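Local coordinates for protein arsenical resistance operon trans-acting repressor (Bacteroides vulgatus, PDB 3KTB) that probably binds DNA as a repressor of the arsenical resistance operon and belongs to the ArsD family, whose fold is related to thioredoxin, at residues P77-D82 and S98-V103. Numbering follows the deposited sequence.
Sequences PITLVD and SEWTGV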
loop_
_atom_site.group_PDB
_atom_site.type_symbol
_atom_site.label_atom_id
_atom_site.label_comp_id
_atom_site.label_asym_id
_atom_site.label_seq_id
_atom_site.Cartn_x
_atom_site.Cartn_y
_atom_site.Cartn_z
ATOM N N PRO A 77 -16.811 -6.842 -28.371
ATOM C CA PRO A 77 -17.070 -6.809 -26.925
ATOM C C PRO A 77 -17.036 -8.171 -26.265
ATOM O O PRO A 77 -17.469 -9.153 -26.851
ATOM C CB PRO A 77 -18.508 -6.286 -26.852
ATOM C CG PRO A 77 -19.162 -6.891 -28.036
ATOM C CD PRO A 77 -18.074 -6.907 -29.133
ATOM N N ILE A 78 -16.552 -8.214 -25.031
ATOM C CA ILE A 78 -16.579 -9.421 -24.239
ATOM C C ILE A 78 -17.622 -9.237 -23.150
ATOM O O ILE A 78 -17.631 -8.208 -22.470
ATOM C CB ILE A 78 -15.224 -9.650 -23.548
ATOM C CG1 ILE A 78 -14.116 -9.928 -24.569
ATOM C CG2 ILE A 78 -15.319 -10.777 -22.544
ATOM C CD1 ILE A 78 -12.730 -9.971 -23.950
ATOM N N THR A 79 -18.487 -10.232 -22.978
ATOM C CA THR A 79 -19.466 -10.224 -21.899
ATOM C C THR A 79 -19.147 -11.295 -20.876
ATOM O O THR A 79 -19.023 -12.459 -21.218
ATOM C CB THR A 79 -20.846 -10.495 -22.433
ATOM O OG1 THR A 79 -21.144 -9.509 -23.421
ATOM C CG2 THR A 79 -21.870 -10.398 -21.311
ATOM N N LEU A 80 -19.004 -10.899 -19.618
ATOM C CA LEU A 80 -18.793 -11.867 -18.552
ATOM C C LEU A 80 -20.134 -12.116 -17.885
ATOM O O LEU A 80 -20.902 -11.184 -17.659
ATOM C CB LEU A 80 -17.795 -11.355 -17.512
ATOM C CG LEU A 80 -16.421 -10.886 -17.989
ATOM C CD1 LEU A 80 -15.609 -10.393 -16.794
ATOM C CD2 LEU A 80 -15.688 -11.992 -18.740
ATOM N N VAL A 81 -20.408 -13.384 -17.608
ATOM C CA VAL A 81 -21.581 -13.787 -16.872
ATOM C C VAL A 81 -21.054 -14.541 -15.667
ATOM O O VAL A 81 -20.361 -15.547 -15.813
ATOM C CB VAL A 81 -22.501 -14.668 -17.725
ATOM C CG1 VAL A 81 -23.676 -15.197 -16.894
ATOM C CG2 VAL A 81 -23.011 -13.868 -18.908
ATOM N N ASP A 82 -21.366 -14.008 -14.487
ATOM C CA ASP A 82 -20.790 -14.431 -13.210
ATOM C C ASP A 82 -19.269 -14.586 -13.256
ATOM O O ASP A 82 -18.712 -15.507 -12.670
ATOM C CB ASP A 82 -21.482 -15.688 -12.676
ATOM C CG ASP A 82 -22.883 -15.399 -12.139
ATOM O OD1 ASP A 82 -23.777 -16.256 -12.318
ATOM O OD2 ASP A 82 -23.098 -14.317 -11.535
ATOM N N SER A 98 -32.202 -12.128 -21.255
ATOM C CA SER A 98 -33.475 -12.483 -20.654
ATOM C C SER A 98 -33.313 -13.739 -19.786
ATOM O O SER A 98 -33.912 -13.848 -18.700
ATOM C CB SER A 98 -34.503 -12.703 -21.766
ATOM O OG SER A 98 -35.828 -12.668 -21.259
ATOM N N GLU A 99 -32.489 -14.676 -20.255
ATOM C CA GLU A 99 -32.274 -15.919 -19.526
ATOM C C GLU A 99 -31.388 -15.695 -18.306
ATOM O O GLU A 99 -31.671 -16.215 -17.228
ATOM C CB GLU A 99 -31.710 -17.021 -20.439
ATOM C CG GLU A 99 -32.788 -17.811 -21.204
ATOM C CD GLU A 99 -32.273 -18.479 -22.496
ATOM O OE1 GLU A 99 -33.073 -19.167 -23.174
ATOM O OE2 GLU A 99 -31.078 -18.314 -22.843
ATOM N N TRP A 100 -30.332 -14.904 -18.466
ATOM C CA TRP A 100 -29.382 -14.687 -17.372
ATOM C C TRP A 100 -29.971 -13.858 -16.246
ATOM O O TRP A 100 -29.449 -13.823 -15.126
ATOM C CB TRP A 100 -28.155 -13.959 -17.881
ATOM C CG TRP A 100 -27.362 -14.755 -18.803
ATOM C CD1 TRP A 100 -27.266 -16.122 -18.841
ATOM C CD2 TRP A 100 -26.511 -14.253 -19.833
ATOM N NE1 TRP A 100 -26.403 -16.497 -19.840
ATOM C CE2 TRP A 100 -25.925 -15.372 -20.468
ATOM C CE3 TRP A 100 -26.187 -12.968 -20.283
ATOM C CZ2 TRP A 100 -25.031 -15.244 -21.534
ATOM C CZ3 TRP A 100 -25.304 -12.839 -21.337
ATOM C CH2 TRP A 100 -24.733 -13.980 -21.953
ATOM N N THR A 101 -31.082 -13.214 -16.558
ATOM C CA THR A 101 -31.582 -12.115 -15.769
ATOM C C THR A 101 -32.959 -12.467 -15.172
ATOM O O THR A 101 -33.381 -11.926 -14.154
ATOM C CB THR A 101 -31.620 -10.895 -16.707
ATOM O OG1 THR A 101 -30.736 -9.867 -16.235
ATOM C CG2 THR A 101 -32.989 -10.399 -16.906
ATOM N N GLY A 102 -33.649 -13.407 -15.798
ATOM C CA GLY A 102 -34.967 -13.790 -15.329
ATOM C C GLY A 102 -36.025 -12.795 -15.761
ATOM O O GLY A 102 -37.208 -12.995 -15.506
ATOM N N VAL A 103 -35.606 -11.716 -16.419
ATOM C CA VAL A 103 -36.547 -10.693 -16.875
ATOM C C VAL A 103 -37.052 -10.966 -18.294
ATOM O O VAL A 103 -36.259 -11.280 -19.185
ATOM C CB VAL A 103 -35.927 -9.275 -16.794
ATOM C CG1 VAL A 103 -36.841 -8.246 -17.467
ATOM C CG2 VAL A 103 -35.650 -8.907 -15.333
#
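A CH-pi contact between V81 and W100 ties strand 78-81, an inner strand of the mixed sheet, to the last turn of helix 94-101 in this thioredoxin-related ArsD fold. V81 lays its CG2 methyl over one face of the indole, 3.3 Å from the centroid of the six-membered ring of W100 and just 4° off the ring normal. The nearest ring atoms, W100 CZ3 and CH2, are both 3.5 Å from V81 CG2. With CG1 anti to the backbone N (chi1 175°), V81 turns both methyls toward the indole: CG2 sits over the six-membered ring, while CG1 comes near the five-membered one, 4.2 Å from W100 CG. Two residues back on the same side of the strand, T79 brings its CG2 methyl obliquely to within 4.2 Å of W100 CZ3. I7 and V87, from the strands flanking 78-81, also touch the indole, which therefore rests across three strands.

Past T101 the helix stops: G102 N bonds to S98 O, and G102 turns away with positive phi.

Between these two segments, then, the contact is apolar, resting on dispersion and the weak attraction of the V81 methyl for the indole pi cloud, with a single tryptophan bridging backbones whose closest CA atoms, in V81 and W100, are 7.9 Å apart.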